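Local coordinates for protein bacterial leucyl aminopeptidase (Legionella pneumophila, PDB 6ESL) that probably releases N-terminal residues, preferentially leucine, from peptides using a pair of zinc ions, and is a secreted enzyme serving nutrient acquisition during infection of amoebas, at residues B[187-191]-B[209-213]; B[139-143]-B[155-160]. One frame throughout, in Å; residues are numbered along the deposited sequence.

Interaction 1: B[187-191]-B[209-213]; sequences KQPSL and HMDTL. With ZN (zinc ion), chain F.
The side chains of Q188 and M210 run alongside each other in opposite directions, with no hydrogen bond across the contact. M210 CG lies 3.5 Å from Q188 NE2, and the sulfur, M210 SD, rests 3.6 Å from Q188 CD. Beyond the sulfur the thioether bends (chi3 78°), which carries the methyl to the strand backbone: M210 CE sits 3.4 Å from P189 O, a buried carbonyl oxygen with no hydrogen-bonding partner in the model. L191 CB borders the same methyl more loosely. The Q188 chain is extended beyond CG (chi2 -175°), long enough to bring its carboxamide past M210 to the next residue, where Q188 OE1 approaches D211 CB at 3.5 Å. That amide and the D211 carboxylate stand almost perpendicular. D211 CB faces the strand, while the carboxylate turns away toward the metal site. The loop after strand 203-209 carries the His-X-Asp sequence of the M28 zinc aminopeptidases, and here H209 and D211 use it as a ligand and its second shell. H209 NE2 binds zinc at 2.2 Å, and D222, D284 and a water bind the same ion. On the far side of the imidazole, H209 ND1 donates to D211 OD1 at 2.9 Å; the bond is bent (141° at the hydrogen) and reaches the oxygen from above the carboxylate plane, yet it should limit rotation of the ring. D211 OD2 in turn accepts from the backbone N of E257, a ligand of the second zinc. Further out, the Q188 amide is anchored at both ends, with NE2 donating to R146 O and G153 O and OE1 accepting from A255 N, while R146 also holds the loop through M210 O and T212 OG1.

Interaction 2: B[139-143]-B[155-160]; sequences HMTSY and ETANWL
H139 and W159 form an offset stack, the imidazole lying over the five-membered ring of the indole with centroids 3.8 Å apart and planes only 12° from parallel. Each side chain leaves its helix with CG opposite the backbone N (chi1 -176° for W159), and the two reach past each other from opposing helices until their faces overlap. A second aromatic contact is of a different kind: the ring of Y143 is met face-on by a hydroxyl. T156 OG1 stands over the centre of that ring, 3.9 Å from Y143 CG, and spends its hydrogen bond on T152 O, one turn back in its own helix. The phenol crosses W159 at a slant, placing Y143 OH 3.3 Å from W159 CB, while E155 CB comes within 4.0 Å of Y143 CE1. Apolar packing falls to M140. M140 CG meets the benzo part of the indole at W159 CZ3 (4.0 Å), and a bend at the sulfur (chi3 73°) brings M140 CE to 4.1 Å from T156 CG2. Near the end of the first helix, H139 O accepts from both S142 N and S142 OG, the hydroxyl bond using a lone pair in the carbonyl plane. The pairing joins helix 130-142 to helix 151-170; behind it M140 and L160 touch helix 220-239, and A157 and L160 bear on strand 188-195.

In the fold
Interaction 2 comes first along the chain and closes before interaction 1 opens; their centres are about 10 Å apart, on the same side of the chain's centre. Helix 151-170 connects them. One side of it receives helix 130-142 in interaction 2, and another lies against strand 188-195 and the loop that follows strand 203-209. The two contacts touch directly, with L160 CB 3.6 Å from L191 CD2 and A157 CB 3.6 Å from M210 SD. The mixed sheet thus carries a layer of helices here, and packing runs continuously from the partly exposed outer helix pair to the buried loop bearing a zinc ligand.

Interaction 1: B[187-191]-B[209-213]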
ATOM      1  N   LYS B 187      23.381 -25.835 -11.988  1.00 41.14           N
ATOM      2  CA  LYS B 187      24.687 -25.867 -11.317  1.00 43.82           C
ATOM      3  C   LYS B 187      25.069 -24.623 -10.524  1.00 40.73           C
ATOM      4  O   LYS B 187      25.842 -24.726  -9.580  1.00 40.81           O
ATOM      5  CB  LYS B 187      25.791 -26.241 -12.297  1.00 48.68           C
ATOM      6  CG  LYS B 187      25.854 -25.366 -13.506  1.00 48.88           C
ATOM      7  CD  LYS B 187      27.043 -25.743 -14.388  1.00 54.63           C
ATOM      8  CE  LYS B 187      26.738 -26.961 -15.270  1.00 57.86           C
ATOM      9  NZ  LYS B 187      27.732 -26.873 -16.391  1.00 60.68           N
ATOM     10  N   GLN B 188      24.524 -23.443 -10.867  1.00 37.93           N
ATOM     11  CA  GLN B 188      24.737 -22.216 -10.014  1.00 35.06           C
ATOM     12  C   GLN B 188      24.003 -22.275  -8.679  1.00 34.18           C
ATOM     13  O   GLN B 188      22.764 -22.378  -8.663  1.00 33.45           O
ATOM     14  CB  GLN B 188      24.299 -20.961 -10.773  1.00 34.27           C
ATOM     15  CG  GLN B 188      24.481 -19.585 -10.150  1.00 32.43           C
ATOM     16  CD  GLN B 188      23.861 -18.551 -11.043  1.00 31.71           C
ATOM     17  OE1 GLN B 188      22.593 -18.482 -11.114  1.00 30.91           O
ATOM     18  NE2 GLN B 188      24.692 -17.743 -11.770  1.00 30.19           N
ATOM     19  N   PRO B 189      24.720 -22.236  -7.557  1.00 34.86           N
ATOM     20  CA  PRO B 189      24.099 -22.117  -6.248  1.00 34.55           C
ATOM     21  C   PRO B 189      23.728 -20.702  -5.945  1.00 32.99           C
ATOM     22  O   PRO B 189      24.305 -19.737  -6.558  1.00 31.24           O
ATOM     23  CB  PRO B 189      25.189 -22.517  -5.288  1.00 36.99           C
ATOM     24  CG  PRO B 189      26.458 -22.195  -5.995  1.00 37.74           C
ATOM     25  CD  PRO B 189      26.221 -22.096  -7.467  1.00 36.26           C
ATOM     26  N   SER B 190      22.734 -20.560  -5.029  1.00 32.65           N
ATOM     27  CA  SER B 190      22.524 -19.319  -4.393  1.00 31.69           C
ATOM     28  C   SER B 190      23.618 -19.075  -3.275  1.00 33.81           C
ATOM     29  O   SER B 190      24.013 -19.989  -2.559  1.00 34.52           O
ATOM     30  CB  SER B 190      21.110 -19.145  -3.845  1.00 30.66           C
ATOM     31  OG  SER B 190      20.080 -19.134  -4.856  1.00 27.86           O
ATOM     32  N   LEU B 191      24.013 -17.810  -3.120  1.00 34.12           N
ATOM     33  CA  LEU B 191      24.958 -17.364  -2.072  1.00 34.64           C
ATOM     34  C   LEU B 191      24.204 -16.701  -0.947  1.00 34.44           C
ATOM     35  O   LEU B 191      23.543 -15.671  -1.141  1.00 29.99           O
ATOM     36  CB  LEU B 191      25.938 -16.380  -2.623  1.00 34.57           C
ATOM     37  CG  LEU B 191      26.885 -15.702  -1.575  1.00 35.72           C
ATOM     38  CD1 LEU B 191      27.681 -16.785  -0.810  1.00 38.43           C
ATOM     39  CD2 LEU B 191      27.757 -14.719  -2.341  1.00 34.79           C
ATOM     40  N   HIS B 209      19.670 -10.865  -7.594  1.00 22.62           N
ATOM     41  CA  HIS B 209      19.907 -12.070  -8.326  1.00 23.46           C
ATOM     42  C   HIS B 209      21.164 -11.929  -9.150  1.00 23.31           C
ATOM     43  O   HIS B 209      21.376 -10.934  -9.707  1.00 23.35           O
ATOM     44  CB  HIS B 209      18.695 -12.582  -9.097  1.00 23.29           C
ATOM     45  CG  HIS B 209      18.283 -11.802 -10.284  1.00 22.48           C
ATOM     46  ND1 HIS B 209      18.700 -12.085 -11.545  1.00 23.09           N
ATOM     47  CD2 HIS B 209      17.405 -10.788 -10.412  1.00 22.59           C
ATOM     48  CE1 HIS B 209      18.125 -11.265 -12.391  1.00 21.96           C
ATOM     49  NE2 HIS B 209      17.352 -10.467 -11.719  1.00 21.96           N
ATOM     50  N   MET B 210      21.918 -13.010  -9.271  1.00 25.03           N
ATOM     51  CA  MET B 210      23.257 -12.925  -9.818  1.00 25.46           C
ATOM     52  C   MET B 210      23.236 -13.299 -11.317  1.00 25.81           C
ATOM     53  O   MET B 210      24.266 -13.120 -12.047  1.00 25.36           O
ATOM     54  CB  MET B 210      24.190 -13.907  -9.046  1.00 27.54           C
ATOM     55  CG  MET B 210      23.963 -15.384  -9.327  1.00 28.00           C
ATOM     56  SD  MET B 210      25.254 -16.369  -8.529  1.00 30.47           S
ATOM     57  CE  MET B 210      24.781 -16.417  -6.841  1.00 30.62           C
ATOM     58  N   ASP B 211      22.150 -13.913 -11.762  1.00 25.34           N
ATOM     59  CA  ASP B 211      22.093 -14.551 -13.058  1.00 25.52           C
ATOM     60  C   ASP B 211      21.579 -13.693 -14.207  1.00 25.87           C
ATOM     61  O   ASP B 211      21.050 -12.604 -14.000  1.00 23.61           O
ATOM     62  CB  ASP B 211      21.289 -15.879 -12.999  1.00 24.98           C
ATOM     63  CG  ASP B 211      19.794 -15.644 -12.748  1.00 24.63           C
ATOM     64  OD1 ASP B 211      19.497 -14.853 -11.852  1.00 23.88           O
ATOM     65  OD2 ASP B 211      18.971 -16.291 -13.443  1.00 25.94           O
ATOM     66  N   THR B 212      21.735 -14.257 -15.408  1.00 26.26           N
ATOM     67  CA  THR B 212      21.260 -13.738 -16.668  1.00 26.25           C
ATOM     68  C   THR B 212      20.726 -14.846 -17.512  1.00 27.08           C
ATOM     69  O   THR B 212      20.733 -16.057 -17.135  1.00 28.97           O
ATOM     70  CB  THR B 212      22.422 -13.090 -17.472  1.00 28.16           C
ATOM     71  OG1 THR B 212      23.353 -14.142 -17.932  1.00 28.41           O
ATOM     72  CG2 THR B 212      23.125 -12.037 -16.656  1.00 28.74           C
ATOM     73  N   LEU B 213      20.252 -14.479 -18.683  1.00 28.32           N
ATOM     74  CA  LEU B 213      19.913 -15.473 -19.705  1.00 30.34           C
ATOM     75  C   LEU B 213      21.227 -16.077 -20.302  1.00 31.12           C
ATOM     76  O   LEU B 213      22.345 -15.624 -20.012  1.00 29.41           O
ATOM     77  CB  LEU B 213      19.059 -14.848 -20.815  1.00 31.56           C
ATOM     78  CG  LEU B 213      17.721 -14.206 -20.564  1.00 33.94           C
ATOM     79  CD1 LEU B 213      16.933 -14.090 -21.818  1.00 33.96           C
ATOM     80  CD2 LEU B 213      17.084 -15.075 -19.538  1.00 36.84           C
TER
HETATM   81 ZN    ZN F 402      15.986  -9.112 -12.705  1.00 23.88          ZN
HETATM   82  O   HOH W   1      14.459  -7.811 -13.580  1.00 17.30           O

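Interaction 2: B[139-143]-B[155-160]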
ATOM      1  N   HIS B 139      33.263  -6.034 -13.174  1.00 37.25           N
ATOM      2  CA  HIS B 139      33.640  -7.456 -13.129  1.00 38.86           C
ATOM      3  C   HIS B 139      32.441  -8.340 -13.487  1.00 36.62           C
ATOM      4  O   HIS B 139      32.522  -9.238 -14.333  1.00 36.48           O
ATOM      5  CB  HIS B 139      34.120  -7.795 -11.744  1.00 43.18           C
ATOM      6  CG  HIS B 139      34.687  -9.178 -11.662  1.00 48.10           C
ATOM      7  ND1 HIS B 139      33.884 -10.292 -11.465  1.00 49.52           N
ATOM      8  CD2 HIS B 139      35.947  -9.642 -11.861  1.00 47.10           C
ATOM      9  CE1 HIS B 139      34.640 -11.375 -11.514  1.00 48.65           C
ATOM     10  NE2 HIS B 139      35.884 -11.009 -11.734  1.00 47.91           N
ATOM     11  N   MET B 140      31.262  -8.067 -12.907  1.00 35.41           N
ATOM     12  CA  MET B 140      30.109  -8.987 -13.150  1.00 34.12           C
ATOM     13  C   MET B 140      29.757  -8.996 -14.609  1.00 31.60           C
ATOM     14  O   MET B 140      29.513 -10.060 -15.154  1.00 31.58           O
ATOM     15  CB  MET B 140      28.881  -8.582 -12.336  1.00 35.41           C
ATOM     16  CG  MET B 140      29.022  -8.912 -10.869  1.00 39.14           C
ATOM     17  SD  MET B 140      27.456  -8.772  -9.962  1.00 38.36           S
ATOM     18  CE  MET B 140      26.517 -10.210 -10.504  1.00 37.53           C
ATOM     19  N   THR B 141      29.767  -7.832 -15.255  1.00 30.81           N
ATOM     20  CA  THR B 141      29.375  -7.775 -16.665  1.00 32.38           C
ATOM     21  C   THR B 141      30.423  -8.347 -17.642  1.00 34.84           C
ATOM     22  O   THR B 141      30.144  -8.511 -18.816  1.00 36.40           O
ATOM     23  CB  THR B 141      29.010  -6.370 -17.116  1.00 32.97           C
ATOM     24  OG1 THR B 141      30.133  -5.442 -16.942  1.00 33.58           O
ATOM     25  CG2 THR B 141      27.786  -5.807 -16.343  1.00 31.56           C
ATOM     26  N   SER B 142      31.582  -8.723 -17.135  1.00 36.72           N
ATOM     27  CA  SER B 142      32.611  -9.273 -18.008  1.00 39.67           C
ATOM     28  C   SER B 142      32.491 -10.756 -18.146  1.00 41.30           C
ATOM     29  O   SER B 142      33.068 -11.294 -19.106  1.00 39.96           O
ATOM     30  CB  SER B 142      33.998  -8.863 -17.519  1.00 43.90           C
ATOM     31  OG  SER B 142      34.322  -9.749 -16.485  1.00 48.45           O
ATOM     32  N   TYR B 143      31.630 -11.408 -17.375  1.00 38.40           N
ATOM     33  CA  TYR B 143      31.373 -12.820 -17.630  1.00 38.86           C
ATOM     34  C   TYR B 143      30.560 -12.838 -18.945  1.00 37.04           C
ATOM     35  O   TYR B 143      29.727 -11.957 -19.161  1.00 38.71           O
ATOM     36  CB  TYR B 143      30.574 -13.445 -16.490  1.00 37.45           C
ATOM     37  CG  TYR B 143      31.300 -13.448 -15.163  1.00 37.16           C
ATOM     38  CD1 TYR B 143      32.118 -14.510 -14.801  1.00 38.11           C
ATOM     39  CD2 TYR B 143      31.165 -12.391 -14.274  1.00 36.28           C
ATOM     40  CE1 TYR B 143      32.784 -14.518 -13.590  1.00 38.81           C
ATOM     41  CE2 TYR B 143      31.826 -12.390 -13.060  1.00 36.70           C
ATOM     42  CZ  TYR B 143      32.634 -13.455 -12.723  1.00 39.09           C
ATOM     43  OH  TYR B 143      33.294 -13.459 -11.515  1.00 38.18           O
ATOM     44  N   GLU B 155      31.016 -19.680 -11.739  1.00 39.76           N
ATOM     45  CA  GLU B 155      32.143 -18.780 -11.390  1.00 42.28           C
ATOM     46  C   GLU B 155      31.613 -17.476 -10.711  1.00 38.61           C
ATOM     47  O   GLU B 155      32.243 -16.931  -9.795  1.00 35.13           O
ATOM     48  CB  GLU B 155      32.947 -18.392 -12.647  1.00 45.63           C
ATOM     49  CG  GLU B 155      33.772 -19.506 -13.341  1.00 50.59           C
ATOM     50  CD  GLU B 155      34.146 -19.141 -14.823  1.00 53.91           C
ATOM     51  OE1 GLU B 155      34.183 -17.921 -15.200  1.00 53.43           O
ATOM     52  OE2 GLU B 155      34.428 -20.088 -15.654  1.00 56.65           O
ATOM     53  N   THR B 156      30.431 -16.958 -11.170  1.00 36.69           N
ATOM     54  CA  THR B 156      29.908 -15.749 -10.591  1.00 33.02           C
ATOM     55  C   THR B 156      29.643 -15.973  -9.126  1.00 34.28           C
ATOM     56  O   THR B 156      29.990 -15.165  -8.282  1.00 34.90           O
ATOM     57  CB  THR B 156      28.557 -15.333 -11.299  1.00 32.12           C
ATOM     58  OG1 THR B 156      28.799 -15.087 -12.684  1.00 33.23           O
ATOM     59  CG2 THR B 156      27.900 -14.093 -10.668  1.00 30.71           C
ATOM     60  N   ALA B 157      28.957 -17.074  -8.809  1.00 34.42           N
ATOM     61  CA  ALA B 157      28.620 -17.350  -7.425  1.00 34.46           C
ATOM     62  C   ALA B 157      29.884 -17.484  -6.506  1.00 36.06           C
ATOM     63  O   ALA B 157      29.930 -16.969  -5.354  1.00 34.11           O
ATOM     64  CB  ALA B 157      27.821 -18.658  -7.361  1.00 34.67           C
ATOM     65  N   ASN B 158      30.849 -18.299  -6.992  1.00 36.76           N
ATOM     66  CA  ASN B 158      32.165 -18.411  -6.312  1.00 39.90           C
ATOM     67  C   ASN B 158      32.885 -17.024  -6.038  1.00 39.91           C
ATOM     68  O   ASN B 158      33.346 -16.759  -4.939  1.00 41.29           O
ATOM     69  CB  ASN B 158      33.101 -19.253  -7.169  1.00 40.67           C
ATOM     70  CG  ASN B 158      32.762 -20.717  -7.150  1.00 41.86           C
ATOM     71  OD1 ASN B 158      32.043 -21.199  -6.295  1.00 41.63           O
ATOM     72  ND2 ASN B 158      33.380 -21.451  -8.078  1.00 43.32           N
ATOM     73  N   TRP B 159      32.922 -16.179  -7.055  1.00 40.59           N
ATOM     74  CA  TRP B 159      33.515 -14.815  -6.934  1.00 41.66           C
ATOM     75  C   TRP B 159      32.777 -13.934  -5.939  1.00 40.22           C
ATOM     76  O   TRP B 159      33.372 -13.339  -5.109  1.00 39.83           O
ATOM     77  CB  TRP B 159      33.553 -14.163  -8.284  1.00 43.65           C
ATOM     78  CG  TRP B 159      34.216 -12.854  -8.243  1.00 48.25           C
ATOM     79  CD1 TRP B 159      35.595 -12.615  -8.178  1.00 52.67           C
ATOM     80  CD2 TRP B 159      33.599 -11.585  -8.258  1.00 48.83           C
ATOM     81  NE1 TRP B 159      35.815 -11.263  -8.188  1.00 53.90           N
ATOM     82  CE2 TRP B 159      34.616 -10.613  -8.208  1.00 50.24           C
ATOM     83  CE3 TRP B 159      32.268 -11.160  -8.328  1.00 49.32           C
ATOM     84  CZ2 TRP B 159      34.342  -9.239  -8.195  1.00 53.32           C
ATOM     85  CZ3 TRP B 159      32.004  -9.764  -8.319  1.00 49.31           C
ATOM     86  CH2 TRP B 159      33.000  -8.849  -8.239  1.00 51.68           C
ATOM     87  N   LEU B 160      31.445 -13.901  -5.957  1.00 36.66           N
ATOM     88  CA  LEU B 160      30.716 -13.154  -4.957  1.00 36.38           C
ATOM     89  C   LEU B 160      30.976 -13.614  -3.539  1.00 38.08           C
ATOM     90  O   LEU B 160      31.136 -12.805  -2.581  1.00 37.91           O
ATOM     91  CB  LEU B 160      29.153 -13.187  -5.245  1.00 35.92           C
ATOM     92  CG  LEU B 160      28.737 -12.555  -6.546  1.00 35.48           C
ATOM     93  CD1 LEU B 160      27.271 -12.881  -6.984  1.00 34.65           C
ATOM     94  CD2 LEU B 160      28.940 -11.056  -6.456  1.00 35.59           C
TER